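Local coordinates for STIL N-terminal domain-containing protein (Trichoplax adhaerens, PDB 5OI9), which is the N-terminal domain of a STIL relative and probably takes part in centriole assembly, where STIL is bound by CEP85 and PLK4 is activated, at residues Lys229-Ile235 against Leu256-Asp262; Asp179-Val185 against Asp329-Lys335; Leu31-Asp36 against Asp82-Ile86; Leu73-Leu77 against Gly116-Ile120; Trp18-Gln23 against Val199-Val204. All blocks are in the same frame, centred on the assembly; numbering follows the deposited sequence.

Interaction 1: residues Lys229-Ile235 against Leu256-Asp262; sequences KSGYVAI and LVGIWVD
Lys229 and Asp262 form an antiparallel hydrogen-bonded pair, with Asp262 N 2.8 Å from Lys229 O. Their side chains lie side by side and point the same way. Lys229 NZ is 4.6 Å from Asp262 OD2, so no close ion pair forms; the methylene CE touches that oxygen at 3.5 Å. With CG set between the backbone N and the carbonyl carbon (chi1 61°), the extended lysine runs past the benzo end of the Trp260 indole. Next, Ser230 CA makes a CA-H...O contact of 3.2 Å with Trp260 O, and its CB meets Val261 CG2. Gly231 lies under one face of the indole. Its CA is 3.6 Å from the centroid of the five-membered ring of Trp260, a CH-pi contact. The N-H of Gly231 also bonds to Trp260 O at 3.0 Å. A CB on Gly231 would collide with Trp260 NE1, consistent with a glycine at this place. Tyr232 points to the opposite face of the sheet, where its CD1 meets Ile259 CG2 at 3.7 Å and its CB meets Leu256 CD2. Val233 CG2 reaches the edge of the indole, and Val233 CG1 touches Val257 CG2, the two side chains crossing at about a right angle. Val257 N donates to Val233 O at 2.9 Å. Last, Ile235 CG2 packs on Val257 CG1. Strand 229-235 lies between strands 241-245 and 256-264, and Trp260 NE1 reaches across to Val244 O. Leu215 of helix 210-216 packs on Lys229, Trp260 and Asp262, while helix 270-281 packs on Tyr232, Ile259 and Val261.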
# COMPACT_ATOMS: atom_id res chain seq x y z
N LYS A 229 3.50 7.40 -12.19
CA LYS A 229 2.18 7.38 -12.80
C LYS A 229 2.07 6.12 -13.64
O LYS A 229 3.08 5.52 -14.04
CB LYS A 229 1.91 8.64 -13.63
CG LYS A 229 2.84 8.86 -14.81
CD LYS A 229 2.42 10.09 -15.59
CE LYS A 229 3.10 10.17 -16.95
NZ LYS A 229 2.45 11.18 -17.83
N SER A 230 0.83 5.71 -13.89
CA SER A 230 0.61 4.48 -14.63
C SER A 230 -0.68 4.60 -15.43
O SER A 230 -1.50 5.49 -15.19
CB SER A 230 0.54 3.26 -13.70
OG SER A 230 -0.71 3.20 -13.03
N GLY A 231 -0.84 3.69 -16.38
CA GLY A 231 -2.03 3.61 -17.18
C GLY A 231 -2.22 2.20 -17.69
O GLY A 231 -1.67 1.25 -17.12
N TYR A 232 -2.97 2.06 -18.78
CA TYR A 232 -3.29 0.74 -19.29
C TYR A 232 -2.96 0.67 -20.77
O TYR A 232 -2.81 1.69 -21.44
CB TYR A 232 -4.76 0.40 -18.99
CG TYR A 232 -5.04 0.45 -17.51
CD1 TYR A 232 -4.79 -0.65 -16.70
CD2 TYR A 232 -5.49 1.62 -16.90
CE1 TYR A 232 -5.01 -0.60 -15.33
CE2 TYR A 232 -5.71 1.68 -15.54
CZ TYR A 232 -5.47 0.57 -14.76
OH TYR A 232 -5.69 0.62 -13.39
N VAL A 233 -2.82 -0.56 -21.26
CA VAL A 233 -2.37 -0.82 -22.63
C VAL A 233 -3.50 -1.50 -23.38
O VAL A 233 -3.96 -2.58 -22.98
CB VAL A 233 -1.10 -1.67 -22.66
CG1 VAL A 233 -0.67 -1.93 -24.10
CG2 VAL A 233 0.02 -1.00 -21.88
N ALA A 234 -3.94 -0.88 -24.46
CA ALA A 234 -4.92 -1.46 -25.36
C ALA A 234 -4.20 -1.94 -26.63
O ALA A 234 -3.00 -1.74 -26.81
CB ALA A 234 -6.02 -0.45 -25.68
N ILE A 235 -4.95 -2.59 -27.51
CA ILE A 235 -4.38 -3.17 -28.72
C ILE A 235 -5.39 -3.01 -29.85
O ILE A 235 -6.60 -3.08 -29.63
CB ILE A 235 -3.99 -4.65 -28.50
CG1 ILE A 235 -3.21 -5.20 -29.70
CG2 ILE A 235 -5.22 -5.51 -28.23
CD1 ILE A 235 -2.58 -6.56 -29.44
N LEU A 256 -8.07 -4.64 -23.16
CA LEU A 256 -6.82 -4.33 -22.48
C LEU A 256 -5.92 -5.56 -22.43
O LEU A 256 -6.40 -6.68 -22.26
CB LEU A 256 -7.09 -3.80 -21.07
CG LEU A 256 -7.83 -2.47 -20.99
CD1 LEU A 256 -8.19 -2.12 -19.55
CD2 LEU A 256 -7.00 -1.36 -21.62
N VAL A 257 -4.62 -5.33 -22.58
CA VAL A 257 -3.63 -6.41 -22.58
C VAL A 257 -2.54 -6.20 -21.54
O VAL A 257 -1.61 -7.00 -21.46
CB VAL A 257 -3.00 -6.60 -23.97
CG1 VAL A 257 -4.03 -7.12 -24.96
CG2 VAL A 257 -2.40 -5.28 -24.46
N GLY A 258 -2.62 -5.14 -20.74
CA GLY A 258 -1.59 -4.90 -19.74
C GLY A 258 -1.61 -3.45 -19.29
O GLY A 258 -2.63 -2.77 -19.36
N ILE A 259 -0.44 -3.01 -18.82
CA ILE A 259 -0.28 -1.71 -18.17
C ILE A 259 1.02 -1.07 -18.62
O ILE A 259 1.91 -1.73 -19.17
CB ILE A 259 -0.29 -1.82 -16.63
CG1 ILE A 259 0.89 -2.68 -16.17
CG2 ILE A 259 -1.60 -2.39 -16.13
CD1 ILE A 259 1.03 -2.79 -14.66
N TRP A 260 1.12 0.24 -18.40
CA TRP A 260 2.38 0.95 -18.49
C TRP A 260 2.64 1.68 -17.18
O TRP A 260 1.70 2.10 -16.50
CB TRP A 260 2.41 1.93 -19.68
CG TRP A 260 1.39 3.03 -19.63
CD1 TRP A 260 0.16 3.04 -20.22
CD2 TRP A 260 1.52 4.29 -18.96
NE1 TRP A 260 -0.49 4.23 -19.96
CE2 TRP A 260 0.33 5.01 -19.18
CE3 TRP A 260 2.53 4.88 -18.19
CZ2 TRP A 260 0.12 6.29 -18.66
CZ3 TRP A 260 2.31 6.15 -17.67
CH2 TRP A 260 1.12 6.84 -17.91
N VAL A 261 3.91 1.81 -16.82
CA VAL A 261 4.32 2.45 -15.58
C VAL A 261 5.48 3.40 -15.88
O VAL A 261 6.39 3.06 -16.64
CB VAL A 261 4.71 1.42 -14.50
CG1 VAL A 261 5.30 2.12 -13.27
CG2 VAL A 261 3.51 0.57 -14.11
N ASP A 262 5.43 4.58 -15.28
CA ASP A 262 6.44 5.62 -15.48
C ASP A 262 6.93 6.11 -14.12
O ASP A 262 6.21 6.07 -13.13
CB ASP A 262 5.86 6.79 -16.29
CG ASP A 262 6.86 7.90 -16.53
OD1 ASP A 262 8.08 7.62 -16.52
OD2 ASP A 262 6.43 9.06 -16.71

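Interaction 2: residues Asp179-Val185 against Asp329-Lys335; sequences DEISINV and DDIFMEK
The flat groups here are the Phe332 ring, the Asn184 amide and the carboxylates of Asp330 and Glu180. Glu180 OE2 and Ser182 CB come to the Phe332 ring obliquely, CB lying 3.8 Å from Phe332 CD1. The Glu180 carboxylate and the ring are inclined by 34°. At the edge of the Asn184 amide, in its plane, sits Asp330: ND2 donates to OD1 over 2.7 Å in a nearly straight bond. OD1 receives it on the syn side, somewhat out of the carboxylate plane, and the two flat groups stand 61° apart. Asn184 CG lies anti to the backbone N (chi1 179°), and from there ND2 reaches the neighbouring strand. With an alanine in place of Asn184, Asp330 OD1 would probably lose this N-H donor and its carboxylate would be freer to turn. Ile181, Ile183, Ile331 and Met333 form an apolar patch on one face. The selenomethionine Met333 bends at its end, and CE touches both Ile181 CG2 (3.6 Å) and Ile183 CD1 (3.7 Å). Ile331 CG2 packs on Ile183 CB. Gln52 and Arg49 of helix 45-61 lie against this face. Beyond the paired residues one water joins the two segments. It donates to Asp179 O (2.8 Å) and Glu334 OE1 (2.6 Å) and accepts from Lys335 N (2.7 Å). Backbone bonds pair Ile181 with Met333, Ile183 with Ile331 and Val185 with Asp329. The other face carries Ser182, Asn184, Asp330 and Phe332. This is antiparallel pairing of strands 180-192 and 322-334 in the larger mixed sheet, with helix 45-61 packed on the Ile181, Ile183 and Met333 face.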
# COMPACT_ATOMS: atom_id res chain seq x y z
N ASP A 179 2.44 9.00 38.47
CA ASP A 179 3.80 9.22 37.98
C ASP A 179 3.87 9.39 36.47
O ASP A 179 4.56 10.30 35.98
CB ASP A 179 4.71 8.06 38.39
CG ASP A 179 4.80 7.90 39.89
OD1 ASP A 179 4.67 8.91 40.60
OD2 ASP A 179 4.99 6.76 40.36
N GLU A 180 3.19 8.54 35.71
CA GLU A 180 3.46 8.45 34.28
C GLU A 180 2.22 7.97 33.54
O GLU A 180 1.26 7.48 34.14
CB GLU A 180 4.63 7.50 34.00
CG GLU A 180 4.31 6.06 34.35
CD GLU A 180 5.54 5.17 34.39
OE1 GLU A 180 6.61 5.61 33.92
OE2 GLU A 180 5.43 4.03 34.90
N ILE A 181 2.27 8.12 32.22
CA ILE A 181 1.33 7.49 31.31
C ILE A 181 2.06 6.34 30.64
O ILE A 181 3.14 6.52 30.07
CB ILE A 181 0.81 8.50 30.27
CG1 ILE A 181 0.29 9.76 30.96
CG2 ILE A 181 -0.28 7.87 29.41
CD1 ILE A 181 0.08 10.94 30.03
N SER A 182 1.48 5.14 30.72
CA SER A 182 2.04 3.96 30.08
C SER A 182 1.10 3.48 28.99
O SER A 182 -0.12 3.47 29.18
CB SER A 182 2.29 2.84 31.10
OG SER A 182 1.08 2.41 31.69
N ILE A 183 1.66 3.10 27.85
CA ILE A 183 0.88 2.65 26.70
C ILE A 183 1.53 1.40 26.12
O ILE A 183 2.73 1.39 25.85
CB ILE A 183 0.75 3.73 25.61
CG1 ILE A 183 0.27 5.05 26.20
CG2 ILE A 183 -0.20 3.27 24.52
CD1 ILE A 183 0.07 6.14 25.16
N ASN A 184 0.73 0.36 25.90
CA ASN A 184 1.14 -0.80 25.11
C ASN A 184 0.57 -0.63 23.71
O ASN A 184 -0.65 -0.66 23.52
CB ASN A 184 0.68 -2.10 25.75
CG ASN A 184 1.07 -3.32 24.92
OD1 ASN A 184 0.25 -3.90 24.22
ND2 ASN A 184 2.35 -3.69 25.00
N VAL A 185 1.45 -0.46 22.73
CA VAL A 185 1.06 -0.23 21.35
C VAL A 185 1.29 -1.51 20.56
O VAL A 185 2.42 -1.99 20.47
CB VAL A 185 1.84 0.94 20.73
CG1 VAL A 185 1.39 1.19 19.30
CG2 VAL A 185 1.69 2.20 21.57
N ASP A 329 5.18 -2.95 21.48
CA ASP A 329 6.19 -2.42 22.37
C ASP A 329 5.51 -1.49 23.35
O ASP A 329 4.45 -0.93 23.07
CB ASP A 329 7.30 -1.70 21.59
CG ASP A 329 8.55 -1.46 22.42
OD1 ASP A 329 8.51 -1.70 23.64
OD2 ASP A 329 9.57 -1.04 21.83
N ASP A 330 6.13 -1.33 24.52
CA ASP A 330 5.64 -0.40 25.52
C ASP A 330 6.33 0.94 25.38
O ASP A 330 7.49 1.03 24.97
CB ASP A 330 5.87 -0.95 26.93
CG ASP A 330 5.12 -2.24 27.19
OD1 ASP A 330 3.97 -2.37 26.71
OD2 ASP A 330 5.67 -3.12 27.89
N ILE A 331 5.60 2.00 25.73
CA ILE A 331 6.17 3.33 25.87
C ILE A 331 5.72 3.89 27.21
O ILE A 331 4.59 3.66 27.65
CB ILE A 331 5.76 4.27 24.71
CG1 ILE A 331 6.48 5.61 24.82
CG2 ILE A 331 4.25 4.46 24.66
CD1 ILE A 331 6.16 6.58 23.70
N PHE A 332 6.62 4.60 27.88
CA PHE A 332 6.34 5.22 29.17
C PHE A 332 6.54 6.72 29.04
O PHE A 332 7.62 7.17 28.66
CB PHE A 332 7.22 4.63 30.27
CG PHE A 332 7.06 3.14 30.44
CD1 PHE A 332 6.09 2.64 31.29
CD2 PHE A 332 7.86 2.26 29.74
CE1 PHE A 332 5.92 1.27 31.44
CE2 PHE A 332 7.70 0.89 29.89
CZ PHE A 332 6.73 0.40 30.74
N MSE A 333 5.49 7.48 29.34
CA MSE A 333 5.53 8.92 29.15
C MSE A 333 5.36 9.69 30.44
O MSE A 333 4.50 9.36 31.26
CB MSE A 333 4.43 9.36 28.18
CG MSE A 333 4.44 8.66 26.85
SE MSE A 333 3.19 9.54 25.65
CE MSE A 333 1.53 9.20 26.60
N GLU A 334 6.17 10.73 30.61
CA GLU A 334 5.96 11.66 31.71
C GLU A 334 4.63 12.38 31.55
O GLU A 334 4.14 12.59 30.43
CB GLU A 334 7.10 12.67 31.78
CG GLU A 334 8.46 12.07 32.08
CD GLU A 334 8.61 11.67 33.53
OE1 GLU A 334 8.00 12.34 34.39
OE2 GLU A 334 9.33 10.69 33.81
N LYS A 335 4.03 12.74 32.68
CA LYS A 335 2.81 13.54 32.66
C LYS A 335 3.02 14.83 31.87
O LYS A 335 2.19 15.21 31.04
CB LYS A 335 2.38 13.86 34.09
CG LYS A 335 1.88 12.67 34.86
CD LYS A 335 0.58 12.16 34.27
CE LYS A 335 -0.31 11.60 35.35
NZ LYS A 335 -0.46 12.54 36.49
O HOH W 1 5.52 12.66 34.92

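Interaction 3: residues Leu31-Asp36 against Asp82-Ile86; sequences LLKGSD and DDRVI
Asp36 and Arg84 meet with their flat groups almost perpendicular, the carboxylate and guanidinium planes being 82° apart. Asp36 OD2 sits at the edge of the guanidinium, in its plane, 2.9 Å from Arg84 NH2. This is a salt bridge, but its hydrogen bond is weak, bent to 126° at the hydrogen. The arginine gets there by a bend at chi3 (-64°), after a start that is extended. Its stem passes Ser35, whose CB lies 3.5 Å from Arg84 CA and 3.9 Å from Arg84 CB. Ser35 OG turns elsewhere and bonds to Asn38 O. Lys33 to Asp36 form a type I beta turn, in the link that leads from strand 27-29 of one sheet to strand 39-44 of the other. Opposite it stands the loop just before strand 85-97. Gly34 meets this loop with its backbone; a CB there would run into Asp83 CB. Val85 points its side chain toward the residues just before the turn, with CG2 4.1 Å from Leu31 O and CB 4.5 Å from Leu32 CD2. Beside these contacts a water bridges the backbones, 2.6 Å from Leu31 O and 2.7 Å from Asp83 O, with a weaker bond from Gly34 N.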
# COMPACT_ATOMS: atom_id res chain seq x y z
N LEU A 31 5.18 -6.32 -2.86
CA LEU A 31 5.21 -5.03 -2.17
C LEU A 31 6.47 -4.87 -1.32
O LEU A 31 7.12 -3.82 -1.35
CB LEU A 31 3.97 -4.88 -1.30
CG LEU A 31 3.94 -3.60 -0.45
CD1 LEU A 31 3.66 -2.40 -1.33
CD2 LEU A 31 2.94 -3.70 0.69
N LEU A 32 6.81 -5.90 -0.55
CA LEU A 32 7.90 -5.82 0.41
C LEU A 32 9.17 -6.51 -0.07
O LEU A 32 10.03 -6.85 0.74
CB LEU A 32 7.45 -6.41 1.75
CG LEU A 32 6.19 -5.77 2.35
CD1 LEU A 32 5.69 -6.55 3.55
CD2 LEU A 32 6.46 -4.32 2.72
N LYS A 33 9.31 -6.70 -1.38
CA LYS A 33 10.46 -7.42 -1.91
C LYS A 33 11.75 -6.67 -1.63
O LYS A 33 12.72 -7.23 -1.09
CB LYS A 33 10.29 -7.65 -3.41
CG LYS A 33 10.98 -8.90 -3.93
CD LYS A 33 10.32 -10.15 -3.36
CE LYS A 33 10.87 -11.41 -3.99
NZ LYS A 33 10.14 -12.62 -3.50
N GLY A 34 11.79 -5.38 -1.98
CA GLY A 34 12.99 -4.58 -1.78
C GLY A 34 13.38 -4.40 -0.33
O GLY A 34 14.56 -4.18 -0.04
N SER A 35 12.42 -4.48 0.59
CA SER A 35 12.69 -4.29 2.01
C SER A 35 12.91 -5.61 2.75
O SER A 35 12.73 -5.66 3.97
CB SER A 35 11.55 -3.51 2.67
OG SER A 35 10.42 -4.34 2.88
N ASP A 36 13.30 -6.67 2.04
CA ASP A 36 13.57 -7.98 2.65
C ASP A 36 12.35 -8.50 3.42
O ASP A 36 12.49 -9.14 4.46
CB ASP A 36 14.79 -7.92 3.58
CG ASP A 36 15.93 -7.11 3.00
OD1 ASP A 36 16.49 -7.51 1.96
OD2 ASP A 36 16.26 -6.06 3.59
N ASP A 82 16.67 0.98 -1.27
CA ASP A 82 16.41 -0.24 -2.02
C ASP A 82 14.95 -0.66 -1.88
O ASP A 82 14.63 -1.80 -1.52
CB ASP A 82 17.35 -1.38 -1.61
CG ASP A 82 17.24 -2.59 -2.54
OD1 ASP A 82 17.60 -2.47 -3.73
OD2 ASP A 82 16.79 -3.66 -2.07
N ASP A 83 14.05 0.29 -2.14
CA ASP A 83 12.61 0.06 -2.13
C ASP A 83 12.13 -0.45 -0.77
O ASP A 83 11.29 -1.35 -0.69
CB ASP A 83 12.20 -0.90 -3.26
CG ASP A 83 12.58 -0.37 -4.64
OD1 ASP A 83 12.41 0.84 -4.89
OD2 ASP A 83 13.06 -1.17 -5.48
N ARG A 84 12.66 0.14 0.30
CA ARG A 84 12.28 -0.21 1.66
C ARG A 84 11.14 0.69 2.12
O ARG A 84 11.28 1.91 2.17
CB ARG A 84 13.47 -0.10 2.61
CG ARG A 84 13.10 -0.08 4.08
CD ARG A 84 14.28 -0.44 4.96
NE ARG A 84 14.72 -1.82 4.74
CZ ARG A 84 15.43 -2.53 5.61
NH1 ARG A 84 15.79 -1.99 6.77
NH2 ARG A 84 15.78 -3.77 5.32
N VAL A 85 10.01 0.08 2.46
CA VAL A 85 8.78 0.81 2.75
C VAL A 85 8.72 1.13 4.24
O VAL A 85 8.90 0.25 5.09
CB VAL A 85 7.54 -0.00 2.32
CG1 VAL A 85 6.28 0.79 2.58
CG2 VAL A 85 7.65 -0.39 0.86
N ILE A 86 8.46 2.40 4.55
CA ILE A 86 8.32 2.88 5.91
C ILE A 86 7.04 3.72 6.00
O ILE A 86 6.80 4.57 5.14
CB ILE A 86 9.53 3.72 6.36
CG1 ILE A 86 10.81 2.88 6.34
CG2 ILE A 86 9.30 4.32 7.74
CD1 ILE A 86 12.04 3.62 6.80
O HOH W 2 9.67 -3.35 -1.47

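Interaction 4: residues Leu73-Leu77 against Gly116-Ile120; sequences LLGSL and GDVII
Strands 69-79 and 118-126 are antiparallel neighbours in the larger, nine-stranded sheet, and Leu73-Leu77 meets the start of 118-126 here. Leu73 pairs with Ile120 through two backbone bonds, the shorter being Leu73 N to Ile120 O at 2.8 Å. Gly75 pairs with Val118 in the same way, and Val118 N lies 2.7 Å from Gly75 O. Between them Leu74 and Ile119 stand side by side, pointing the same way, and touch through Leu74 CD2 and Ile119 CD1 at 3.7 Å. On the other face Ile120 CG1 lies anti to the carbonyl carbon, and a chi2 of 101° turns CD1 back across the strands. Ile120 CD1 thus comes 3.4 Å from Leu73 O and 3.8 Å from Gly75 N, lying beside the glycine that lacks a side chain. Leu77 CB rests on Val118 CG2. Where the pairing ends, a water takes over: it accepts from Leu77 N at 2.7 Å and donates to Gly116 O at 2.5 Å. Asp117 OD1 forms a salt bridge with Arg91 on the adjoining strand 85-97. The hydrocarbon contacts and backbone bonds thus hold the strands, while the acid's charge is met by a third one.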
# COMPACT_ATOMS: atom_id res chain seq x y z
N LEU A 73 -5.18 7.19 13.44
CA LEU A 73 -3.87 7.79 13.25
C LEU A 73 -3.66 8.02 11.76
O LEU A 73 -4.17 7.26 10.93
CB LEU A 73 -2.76 6.90 13.82
CG LEU A 73 -2.75 6.72 15.34
CD1 LEU A 73 -1.58 5.86 15.78
CD2 LEU A 73 -2.71 8.07 16.05
N LEU A 74 -2.95 9.09 11.43
CA LEU A 74 -2.68 9.44 10.04
C LEU A 74 -1.19 9.39 9.80
O LEU A 74 -0.41 9.94 10.59
CB LEU A 74 -3.24 10.82 9.69
CG LEU A 74 -4.74 11.00 9.90
CD1 LEU A 74 -5.20 12.34 9.36
CD2 LEU A 74 -5.53 9.86 9.27
N GLY A 75 -0.78 8.73 8.71
CA GLY A 75 0.62 8.58 8.39
C GLY A 75 0.88 8.83 6.91
O GLY A 75 -0.04 9.09 6.14
N SER A 76 2.15 8.74 6.55
CA SER A 76 2.58 8.84 5.17
C SER A 76 3.43 7.63 4.82
O SER A 76 4.12 7.07 5.68
CB SER A 76 3.37 10.13 4.92
OG SER A 76 4.54 10.17 5.72
N LEU A 77 3.37 7.23 3.56
CA LEU A 77 4.11 6.07 3.06
C LEU A 77 5.36 6.56 2.33
O LEU A 77 5.25 7.34 1.38
CB LEU A 77 3.23 5.22 2.15
CG LEU A 77 3.81 3.91 1.63
CD1 LEU A 77 2.72 2.85 1.55
CD2 LEU A 77 4.46 4.09 0.26
N GLY A 116 -2.44 11.10 -0.04
CA GLY A 116 -1.20 10.64 0.53
C GLY A 116 -1.28 10.18 1.97
O GLY A 116 -0.26 9.78 2.54
N ASP A 117 -2.47 10.22 2.58
CA ASP A 117 -2.63 9.81 3.96
C ASP A 117 -2.81 8.30 4.06
O ASP A 117 -3.67 7.73 3.38
CB ASP A 117 -3.84 10.51 4.59
CG ASP A 117 -3.49 11.86 5.19
OD1 ASP A 117 -2.29 12.21 5.20
OD2 ASP A 117 -4.41 12.57 5.64
N VAL A 118 -1.99 7.67 4.89
CA VAL A 118 -2.27 6.31 5.35
C VAL A 118 -3.27 6.40 6.50
O VAL A 118 -3.02 7.10 7.49
CB VAL A 118 -0.98 5.61 5.79
CG1 VAL A 118 -1.29 4.22 6.34
CG2 VAL A 118 0.01 5.52 4.63
N ILE A 119 -4.40 5.72 6.36
CA ILE A 119 -5.44 5.72 7.38
C ILE A 119 -5.23 4.50 8.27
O ILE A 119 -5.33 3.36 7.81
CB ILE A 119 -6.84 5.72 6.76
CG1 ILE A 119 -6.97 6.84 5.72
CG2 ILE A 119 -7.90 5.87 7.84
CD1 ILE A 119 -6.89 8.23 6.30
N ILE A 120 -4.95 4.74 9.55
CA ILE A 120 -4.74 3.66 10.50
C ILE A 120 -5.83 3.71 11.57
O ILE A 120 -5.80 4.60 12.43
CB ILE A 120 -3.34 3.73 11.15
CG1 ILE A 120 -2.25 3.80 10.08
CG2 ILE A 120 -3.12 2.53 12.06
CD1 ILE A 120 -1.71 5.20 9.84
O HOH W 3 1.96 8.88 1.94

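Interaction 5: residues Trp18-Gln23 against Val199-Val204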
# COMPACT_ATOMS: atom_id res chain seq x y z
N TRP A 18 2.30 -10.65 -29.11
CA TRP A 18 3.72 -10.35 -29.03
C TRP A 18 4.48 -11.65 -28.81
O TRP A 18 3.89 -12.71 -28.59
CB TRP A 18 4.02 -9.33 -27.92
CG TRP A 18 3.61 -9.78 -26.55
CD1 TRP A 18 4.30 -10.62 -25.72
CD2 TRP A 18 2.43 -9.40 -25.85
NE1 TRP A 18 3.61 -10.79 -24.55
CE2 TRP A 18 2.45 -10.06 -24.60
CE3 TRP A 18 1.34 -8.58 -26.15
CZ2 TRP A 18 1.44 -9.91 -23.66
CZ3 TRP A 18 0.33 -8.44 -25.21
CH2 TRP A 18 0.39 -9.10 -23.98
N ASP A 19 5.81 -11.55 -28.88
CA ASP A 19 6.68 -12.69 -28.64
C ASP A 19 6.99 -12.80 -27.15
O ASP A 19 7.43 -11.83 -26.53
CB ASP A 19 7.98 -12.54 -29.44
CG ASP A 19 8.94 -13.69 -29.22
OD1 ASP A 19 8.49 -14.78 -28.82
OD2 ASP A 19 10.15 -13.50 -29.45
N SER A 20 6.77 -13.99 -26.59
CA SER A 20 6.89 -14.21 -25.16
C SER A 20 8.20 -14.88 -24.76
O SER A 20 8.37 -15.23 -23.59
CB SER A 20 5.72 -15.05 -24.65
OG SER A 20 4.52 -14.29 -24.64
N LYS A 21 9.13 -15.07 -25.70
CA LYS A 21 10.39 -15.72 -25.37
C LYS A 21 11.15 -14.90 -24.33
O LYS A 21 11.32 -13.68 -24.48
CB LYS A 21 11.25 -15.89 -26.62
CG LYS A 21 12.57 -16.60 -26.36
CD LYS A 21 13.37 -16.79 -27.64
CE LYS A 21 14.69 -17.51 -27.37
NZ LYS A 21 15.48 -17.73 -28.61
N ALA A 22 11.59 -15.57 -23.27
CA ALA A 22 12.29 -14.89 -22.18
C ALA A 22 13.63 -14.36 -22.66
O ALA A 22 14.46 -15.10 -23.20
CB ALA A 22 12.49 -15.85 -21.00
N GLN A 23 13.85 -13.06 -22.46
CA GLN A 23 15.10 -12.41 -22.83
C GLN A 23 15.97 -12.12 -21.61
O GLN A 23 16.95 -11.37 -21.73
CB GLN A 23 14.82 -11.12 -23.59
CG GLN A 23 14.00 -11.32 -24.86
CD GLN A 23 14.73 -12.18 -25.89
OE1 GLN A 23 15.95 -12.27 -25.89
NE2 GLN A 23 13.97 -12.81 -26.78
N VAL A 199 8.86 -11.45 -16.75
CA VAL A 199 9.82 -11.99 -17.70
C VAL A 199 10.18 -10.88 -18.69
O VAL A 199 9.28 -10.32 -19.32
CB VAL A 199 9.27 -13.21 -18.45
CG1 VAL A 199 10.13 -13.53 -19.65
CG2 VAL A 199 9.17 -14.41 -17.52
N PRO A 200 11.45 -10.55 -18.86
CA PRO A 200 11.82 -9.56 -19.89
C PRO A 200 11.59 -10.14 -21.28
O PRO A 200 11.93 -11.29 -21.56
CB PRO A 200 13.31 -9.30 -19.64
CG PRO A 200 13.64 -9.99 -18.33
CD PRO A 200 12.63 -11.08 -18.17
N ILE A 201 11.00 -9.33 -22.16
CA ILE A 201 10.67 -9.75 -23.52
C ILE A 201 11.17 -8.70 -24.51
O ILE A 201 11.59 -7.60 -24.14
CB ILE A 201 9.15 -9.97 -23.71
CG1 ILE A 201 8.39 -8.65 -23.55
CG2 ILE A 201 8.63 -11.01 -22.74
CD1 ILE A 201 6.91 -8.76 -23.87
N LEU A 202 11.13 -9.07 -25.79
CA LEU A 202 11.56 -8.18 -26.86
C LEU A 202 10.60 -7.00 -26.98
O LEU A 202 9.41 -7.11 -26.65
CB LEU A 202 11.63 -8.93 -28.18
CG LEU A 202 12.73 -9.98 -28.34
CD1 LEU A 202 12.54 -10.76 -29.63
CD2 LEU A 202 14.10 -9.33 -28.30
N PRO A 203 11.08 -5.85 -27.46
CA PRO A 203 10.21 -4.67 -27.55
C PRO A 203 9.06 -4.88 -28.52
O PRO A 203 9.19 -5.59 -29.52
CB PRO A 203 11.16 -3.57 -28.04
CG PRO A 203 12.53 -4.05 -27.68
CD PRO A 203 12.47 -5.54 -27.82
N VAL A 204 7.94 -4.25 -28.21
CA VAL A 204 6.72 -4.34 -29.01
C VAL A 204 6.37 -2.96 -29.54
O VAL A 204 6.57 -1.95 -28.85
CB VAL A 204 5.55 -4.92 -28.18
CG1 VAL A 204 4.31 -5.08 -29.04
CG2 VAL A 204 5.95 -6.26 -27.57
O HOH W 4 7.91 -9.18 -27.39
O HOH W 5 10.48 -11.97 -26.44
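The backbones of Trp18-Gln23 and Val199-Val204 run 131° apart end to end and are tied by one direct bond, from Gln23 N to Pro200 O, 2.8 Å long and nearly straight at 169°. The first segment is a loop that holds an Asx turn, in which Asp19 OD1 accepts from Lys21 N. It lies along the end of strand 196-200 of the seven-stranded sheet. Trp18 CB touches Val204 CG2 at 3.6 Å. Its indole crosses Ile201 obliquely, with CD1 of the ring 3.7 Å from Ile201 CD1. The isoleucine has CG1 between the backbone N and the carbonyl carbon (chi1 65°), which carries CD1 to the indole while CG2 stays near Asp19 O. Cut back to an alanine, this residue would lose CD1, which would probably open a gap beside the indole and loosen its fit there. Trp18 NE1 and Ser20 OG both bond to Glu312 OE2 on strand 309-314. Further along, Ala22 CB packs on Val199 CG1 at 3.6 Å. Gln23 folds back at chi2 and lays its amide across Leu202, with NE2 3.5 Å from Leu202 CG. Leu202 CD1 also meets Asp19 OD2. One water accepts from Leu202 N and lies near Asp19 O and Lys21 O. Another links the segments, donating to Asp19 O at 2.8 Å and to Leu202 O at 2.7 Å.

Overall arrangement
Interactions 1 and 4 are buried strand pairs, while 2 and 3 are partly buried and 5 lies at the surface. Interactions 1 and 5 both reach the seven-stranded sheet and touch, Trp18 CH2 packing at 3.8 Å from Val257 O. Interactions 2, 3 and 4 reach the nine-stranded sheet, and 3 and 4 meet where Val85 packs on Leu77. Interactions 1 and 2 lie on opposite sides of the chain's centre, with centres about 49 Å apart. The chemistry follows position. Backbone pairing and apolar packing carry 1 and 4; 2 adds an amide-carboxylate bond. Loops dominate 3, with a salt bridge, and 5, with two waters; single waters bridge 2, 3 and 4.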